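Side-chain contacts in beta-lactamase Rm3 (Uncultured bacterium, PDB 5IQK), which probably hydrolyses the amide bond of beta-lactam antibiotics as a zinc-dependent subclass B3 metallo-beta-lactamase: residues A15-F20 with S227-R232; R171-V176 with A243-Q248. One frame throughout, in Å; residues are numbered along the deposited sequence.

Contact 1: A15-F20 with S227-R232; sequences APFRLF and SQLWQR
Phe17 and Trp230 meet without stacking: Phe17 CE2 lies at the edge of the indole, near its plane and 3.9 Å from Trp230 CZ3, while Trp230 CZ3 is oblique to the phenyl ring. The two side chains cross at about a right angle. A chi1 of 55° places CG of Phe17 between the backbone N and the carbonyl carbon, and this brings the CE2-CZ side of the ring to Leu229 and Trp230. Leu229 approaches from the opposite direction and puts CD2 at the edge of the same ring, 4.2 Å from Phe17 CZ. Its other branch serves a different neighbour, with Leu229 CD1 4.2 Å from Leu19 CD2. One leucine therefore bridges two residues of strand 17-20, and the contact across the segments is wholly apolar, burying 135 Å² in all.

In the fold, the contact sets the outermost strand of the seven-stranded mixed sheet against the first turn of helix 229-239, whose N-cap position is Gln228. Leu19 and Phe20 form a classic beta bulge opposite Thr23, where strand 17-20 pairs with strand 23-25. Tyr25 of that neighbouring strand meets both aromatic residues, edge-to-face in the case of Trp230.

Polar groups beside the apolar patch have partners both within 227-232 and beyond it. Arg232 NH1 donates to Ser227 O at 3.0 Å, a bent bond with an N-H...O angle of 145° and the donor tilted 34° from the carbonyl plane; NH1 also reaches Leu219 O, and NH2 Phe244 O. Leu229 CD1 lies 3.9 Å above one face of that guanidinium, so the same methyl that meets Leu19 also packs against the charged group. The indole NE1 of Trp230 is engaged by Lys29 O.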
loop_
_atom_site.group_PDB
_atom_site.type_symbol
_atom_site.label_atom_id
_atom_site.label_comp_id
_atom_site.label_asym_id
_atom_site.label_seq_id
_atom_site.Cartn_x
_atom_site.Cartn_y
_atom_site.Cartn_z
ATOM N N ALA A 15 -4.113 -11.013 -13.257
ATOM C CA ALA A 15 -3.492 -12.308 -12.976
ATOM C C ALA A 15 -2.257 -12.122 -12.086
ATOM O O ALA A 15 -1.421 -11.265 -12.361
ATOM C CB ALA A 15 -3.127 -13.011 -14.277
ATOM N N PRO A 16 -2.139 -12.921 -11.009
ATOM C CA PRO A 16 -1.016 -12.758 -10.074
ATOM C C PRO A 16 0.319 -13.211 -10.668
ATOM O O PRO A 16 0.328 -14.024 -11.584
ATOM C CB PRO A 16 -1.417 -13.644 -8.897
ATOM C CG PRO A 16 -2.225 -14.734 -9.529
ATOM C CD PRO A 16 -2.988 -14.072 -10.650
ATOM N N PHE A 17 1.427 -12.685 -10.152
ATOM C CA PHE A 17 2.753 -13.004 -10.682
ATOM C C PHE A 17 3.862 -12.789 -9.651
ATOM O O PHE A 17 3.727 -12.005 -8.706
ATOM C CB PHE A 17 3.060 -12.162 -11.931
ATOM C CG PHE A 17 2.930 -10.673 -11.718
ATOM C CD1 PHE A 17 4.049 -9.893 -11.453
ATOM C CD2 PHE A 17 1.695 -10.057 -11.800
ATOM C CE1 PHE A 17 3.931 -8.523 -11.254
ATOM C CE2 PHE A 17 1.573 -8.698 -11.604
ATOM C CZ PHE A 17 2.693 -7.933 -11.331
ATOM N N ARG A 18 4.994 -13.398 -9.883
ATOM C CA ARG A 18 6.113 -13.211 -9.030
ATOM C C ARG A 18 6.864 -11.966 -9.378
ATOM O O ARG A 18 7.082 -11.659 -10.511
ATOM C CB ARG A 18 7.065 -14.404 -9.139
ATOM C CG ARG A 18 8.385 -14.195 -8.453
ATOM C CD ARG A 18 9.358 -15.308 -8.810
ATOM N NE ARG A 18 9.876 -16.036 -7.670
ATOM C CZ ARG A 18 10.554 -17.145 -7.783
ATOM N NH1 ARG A 18 10.793 -17.623 -8.982
ATOM N NH2 ARG A 18 11.022 -17.764 -6.726
ATOM N N LEU A 19 7.269 -11.234 -8.368
ATOM C CA LEU A 19 8.046 -10.020 -8.575
ATOM C C LEU A 19 9.527 -10.318 -8.501
ATOM O O LEU A 19 10.263 -10.137 -9.473
ATOM C CB LEU A 19 7.670 -8.964 -7.543
ATOM C CG LEU A 19 6.325 -8.318 -7.806
ATOM C CD1 LEU A 19 5.810 -7.699 -6.511
ATOM C CD2 LEU A 19 6.489 -7.267 -8.893
ATOM N N PHE A 20 9.952 -10.772 -7.326
ATOM C CA PHE A 20 11.322 -11.196 -7.095
ATOM C C PHE A 20 11.363 -12.126 -5.895
ATOM O O PHE A 20 10.826 -11.804 -4.839
ATOM C CB PHE A 20 12.245 -9.999 -6.874
ATOM C CG PHE A 20 13.693 -10.374 -6.785
ATOM C CD1 PHE A 20 14.319 -10.492 -5.551
ATOM C CD2 PHE A 20 14.424 -10.637 -7.930
ATOM C CE1 PHE A 20 15.653 -10.849 -5.465
ATOM C CE2 PHE A 20 15.760 -11.003 -7.853
ATOM C CZ PHE A 20 16.374 -11.109 -6.620
ATOM N N SER A 227 3.821 3.335 -10.051
ATOM C CA SER A 227 5.194 2.843 -10.177
ATOM C C SER A 227 5.371 2.113 -11.503
ATOM O O SER A 227 6.292 1.309 -11.661
ATOM C CB SER A 227 5.566 1.925 -9.009
ATOM O OG SER A 227 4.794 0.731 -8.987
ATOM N N GLN A 228 4.482 2.401 -12.453
ATOM C CA GLN A 228 4.548 1.835 -13.812
ATOM C C GLN A 228 4.585 0.307 -13.812
ATOM O O GLN A 228 5.309 -0.317 -14.614
ATOM C CB GLN A 228 5.770 2.366 -14.569
ATOM C CG GLN A 228 5.819 3.893 -14.687
ATOM C CD GLN A 228 6.418 4.530 -13.446
ATOM O OE1 GLN A 228 7.422 4.046 -12.920
ATOM N NE2 GLN A 228 5.798 5.608 -12.961
ATOM N N LEU A 229 3.797 -0.306 -12.932
ATOM C CA LEU A 229 3.889 -1.758 -12.761
ATOM C C LEU A 229 3.460 -2.509 -14.012
ATOM O O LEU A 229 3.991 -3.595 -14.289
ATOM C CB LEU A 229 3.060 -2.228 -11.564
ATOM C CG LEU A 229 3.243 -3.694 -11.155
ATOM C CD1 LEU A 229 4.712 -4.000 -10.883
ATOM C CD2 LEU A 229 2.399 -4.028 -9.938
ATOM N N TRP A 230 2.496 -1.974 -14.758
ATOM C CA TRP A 230 2.016 -2.719 -15.924
ATOM C C TRP A 230 2.971 -2.606 -17.108
ATOM O O TRP A 230 3.088 -3.555 -17.894
ATOM C CB TRP A 230 0.590 -2.278 -16.289
ATOM C CG TRP A 230 -0.326 -2.351 -15.109
ATOM C CD1 TRP A 230 -1.262 -1.420 -14.736
ATOM C CD2 TRP A 230 -0.359 -3.381 -14.094
ATOM N NE1 TRP A 230 -1.883 -1.818 -13.575
ATOM C CE2 TRP A 230 -1.348 -3.008 -13.159
ATOM C CE3 TRP A 230 0.339 -4.587 -13.900
ATOM C CZ2 TRP A 230 -1.654 -3.792 -12.042
ATOM C CZ3 TRP A 230 0.038 -5.361 -12.788
ATOM C CH2 TRP A 230 -0.954 -4.958 -11.872
ATOM N N GLN A 231 3.688 -1.491 -17.226
ATOM C CA GLN A 231 4.764 -1.415 -18.218
ATOM C C GLN A 231 5.863 -2.423 -17.862
ATOM O O GLN A 231 6.374 -3.155 -18.725
ATOM C CB GLN A 231 5.369 -0.018 -18.306
ATOM C CG GLN A 231 4.425 1.056 -18.859
ATOM C CD GLN A 231 3.630 1.752 -17.770
ATOM O OE1 GLN A 231 3.294 1.157 -16.744
ATOM N NE2 GLN A 231 3.331 3.026 -17.986
ATOM N N ARG A 232 6.229 -2.430 -16.587
ATOM C CA ARG A 232 7.258 -3.332 -16.058
ATOM C C ARG A 232 6.872 -4.798 -16.254
ATOM O O ARG A 232 7.696 -5.613 -16.695
ATOM C CB ARG A 232 7.474 -3.013 -14.569
ATOM C CG ARG A 232 8.220 -1.697 -14.378
ATOM C CD ARG A 232 8.085 -1.116 -12.970
ATOM N NE ARG A 232 8.733 -1.872 -11.910
ATOM C CZ ARG A 232 8.326 -1.846 -10.644
ATOM N NH1 ARG A 232 7.265 -1.124 -10.298
ATOM N NH2 ARG A 232 8.970 -2.543 -9.734
#

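Contact 2: R171-V176 with A243-Q248; sequences RCLNMV and AFVDPQ
Leu173 and Val245 form the tight part of this contact, their side chains crossing at about a right angle with Leu173 CD1 3.6 Å from Val245 CG2. Val245 divides its two branches between two partners. With CG1 anti to the backbone N (chi1 178°), CG2 is left for the buried leucine, and CG1 turns to Arg171. On this looser, exposed side Arg171 NH2 comes within 4.2 Å of Val245 CG1, obliquely to the guanidinium plane. The arginine chain runs extended from CG to NE, and Leu173 CD1 lies 3.9 Å above one face of its guanidinium, so leucine and arginine of the same strand are also packed together.

The strand, 171-178, belongs to the five-stranded mixed sheet and pairs with strand 160-168, the two joined by the Cys167-Cys172 disulfide across their hairpin. Opposite it runs the loop that joins helix 229-239 to helix 249-269. Just past Val245, Asp246 OD2 accepts from Gln248 N at 3.1 Å, a capping bond at the approach to the second helix, with the donor above the carboxylate plane. With 96 Å² buried and methyl groups meeting at its centre, the attachment of loop to strand rests on van der Waals packing, with the exposed arginine's charge at the outer side.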
loop_
_atom_site.group_PDB
_atom_site.type_symbol
_atom_site.label_atom_id
_atom_site.label_comp_id
_atom_site.label_asym_id
_atom_site.label_seq_id
_atom_site.Cartn_x
_atom_site.Cartn_y
_atom_site.Cartn_z
ATOM N N ARG A 171 21.587 -13.706 -4.376
ATOM C CA ARG A 171 21.357 -12.274 -4.587
ATOM C C ARG A 171 20.123 -11.790 -3.821
ATOM O O ARG A 171 19.028 -12.335 -3.974
ATOM C CB ARG A 171 21.207 -11.995 -6.086
ATOM C CG ARG A 171 20.868 -10.566 -6.466
ATOM C CD ARG A 171 20.476 -10.501 -7.936
ATOM N NE ARG A 171 20.208 -9.142 -8.396
ATOM C CZ ARG A 171 19.461 -8.845 -9.454
ATOM N NH1 ARG A 171 18.906 -9.818 -10.165
ATOM N NH2 ARG A 171 19.259 -7.578 -9.800
ATOM N N CYS A 172 20.319 -10.770 -2.988
ATOM C CA CYS A 172 19.237 -10.127 -2.257
ATOM C C CYS A 172 18.888 -8.771 -2.846
ATOM O O CYS A 172 19.772 -8.025 -3.259
ATOM C CB CYS A 172 19.598 -9.975 -0.779
ATOM S SG CYS A 172 19.684 -11.587 0.103
ATOM N N LEU A 173 17.604 -8.450 -2.892
ATOM C CA LEU A 173 17.213 -7.126 -3.334
ATOM C C LEU A 173 16.380 -6.446 -2.261
ATOM O O LEU A 173 15.711 -7.113 -1.470
ATOM C CB LEU A 173 16.436 -7.199 -4.646
ATOM C CG LEU A 173 17.247 -7.629 -5.867
ATOM C CD1 LEU A 173 16.371 -7.601 -7.101
ATOM C CD2 LEU A 173 18.468 -6.744 -6.039
ATOM N N ASN A 174 16.446 -5.118 -2.226
ATOM C CA ASN A 174 15.625 -4.332 -1.315
ATOM C C ASN A 174 14.253 -4.051 -1.914
ATOM O O ASN A 174 14.145 -3.439 -2.978
ATOM C CB ASN A 174 16.331 -3.024 -0.946
ATOM C CG ASN A 174 17.667 -3.260 -0.280
ATOM O OD1 ASN A 174 17.761 -4.040 0.664
ATOM N ND2 ASN A 174 18.711 -2.605 -0.779
ATOM N N MET A 175 13.216 -4.518 -1.228
ATOM C CA MET A 175 11.847 -4.362 -1.691
ATOM C C MET A 175 11.197 -3.210 -0.956
ATOM O O MET A 175 11.442 -2.989 0.229
ATOM C CB MET A 175 11.037 -5.632 -1.466
ATOM C CG MET A 175 11.799 -6.913 -1.776
ATOM S SD MET A 175 12.292 -7.065 -3.504
ATOM C CE MET A 175 10.716 -7.498 -4.241
ATOM N N VAL A 176 10.366 -2.470 -1.673
ATOM C CA VAL A 176 9.671 -1.336 -1.090
ATOM C C VAL A 176 8.212 -1.375 -1.510
ATOM O O VAL A 176 7.914 -1.459 -2.701
ATOM C CB VAL A 176 10.296 0.010 -1.529
ATOM C CG1 VAL A 176 9.489 1.184 -0.940
ATOM C CG2 VAL A 176 11.766 0.102 -1.086
ATOM N N ALA A 243 13.140 -6.725 -15.238
ATOM C CA ALA A 243 12.162 -5.729 -15.632
ATOM C C ALA A 243 11.547 -4.998 -14.439
ATOM O O ALA A 243 11.084 -3.868 -14.590
ATOM C CB ALA A 243 11.070 -6.374 -16.457
ATOM N N PHE A 244 11.528 -5.639 -13.268
ATOM C CA PHE A 244 10.938 -5.024 -12.077
ATOM C C PHE A 244 11.967 -4.280 -11.235
ATOM O O PHE A 244 11.611 -3.571 -10.296
ATOM C CB PHE A 244 10.246 -6.079 -11.216
ATOM C CG PHE A 244 9.090 -6.738 -11.888
ATOM C CD1 PHE A 244 7.941 -6.025 -12.179
ATOM C CD2 PHE A 244 9.146 -8.083 -12.236
ATOM C CE1 PHE A 244 6.873 -6.628 -12.807
ATOM C CE2 PHE A 244 8.075 -8.693 -12.875
ATOM C CZ PHE A 244 6.931 -7.948 -13.161
ATOM N N VAL A 245 13.242 -4.463 -11.572
ATOM C CA VAL A 245 14.344 -3.891 -10.804
ATOM C C VAL A 245 14.789 -2.537 -11.347
ATOM O O VAL A 245 15.145 -2.412 -12.516
ATOM C CB VAL A 245 15.543 -4.867 -10.776
ATOM C CG1 VAL A 245 16.720 -4.272 -10.022
ATOM C CG2 VAL A 245 15.106 -6.163 -10.149
ATOM N N ASP A 246 14.757 -1.527 -10.480
ATOM C CA ASP A 246 15.127 -0.161 -10.834
ATOM C C ASP A 246 15.466 0.602 -9.552
ATOM O O ASP A 246 14.573 1.007 -8.804
ATOM C CB ASP A 246 13.987 0.525 -11.603
ATOM C CG ASP A 246 14.336 1.938 -12.055
ATOM O OD1 ASP A 246 13.470 2.577 -12.688
ATOM O OD2 ASP A 246 15.453 2.421 -11.771
ATOM N N PRO A 247 16.766 0.798 -9.296
ATOM C CA PRO A 247 17.237 1.410 -8.049
ATOM C C PRO A 247 16.844 2.876 -7.919
ATOM O O PRO A 247 16.958 3.444 -6.834
ATOM C CB PRO A 247 18.758 1.271 -8.142
ATOM C CG PRO A 247 18.986 0.192 -9.153
ATOM C CD PRO A 247 17.886 0.360 -10.143
ATOM N N GLN A 248 16.363 3.463 -9.008
ATOM C CA GLN A 248 15.971 4.870 -9.015
ATOM C C GLN A 248 14.471 5.071 -8.800
ATOM O O GLN A 248 13.989 6.213 -8.781
ATOM C CB GLN A 248 16.400 5.517 -10.338
ATOM C CG GLN A 248 17.886 5.859 -10.443
ATOM C CD GLN A 248 18.312 6.936 -9.455
ATOM O OE1 GLN A 248 17.660 7.977 -9.334
ATOM N NE2 GLN A 248 19.412 6.694 -8.750
#

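How the contacts relate
The centres of contacts 1 and 2 lie about 12 Å apart, on the same side of the chain's centre. Their segments alternate along the sequence, in the order 15-20, 171-176, 227-232, 243-248. Contact 1 draws on the seven-stranded sheet and contact 2 on the five-stranded one, while the second segments are the start of helix 229-239, with the two residues before it, and the loop that follows the helix. Phe17 CE1 is 3.6 Å from Phe244 CZ, and Arg232 NH2 probably hydrogen-bonds to Phe244 O at 2.9 Å. The helix start packs on strand 17-20 and the loop on strand 171-178, while Phe20 CE2, 3.5 Å from Leu173 CD1, ties the two sheets of the metallo-beta-lactamase fold directly.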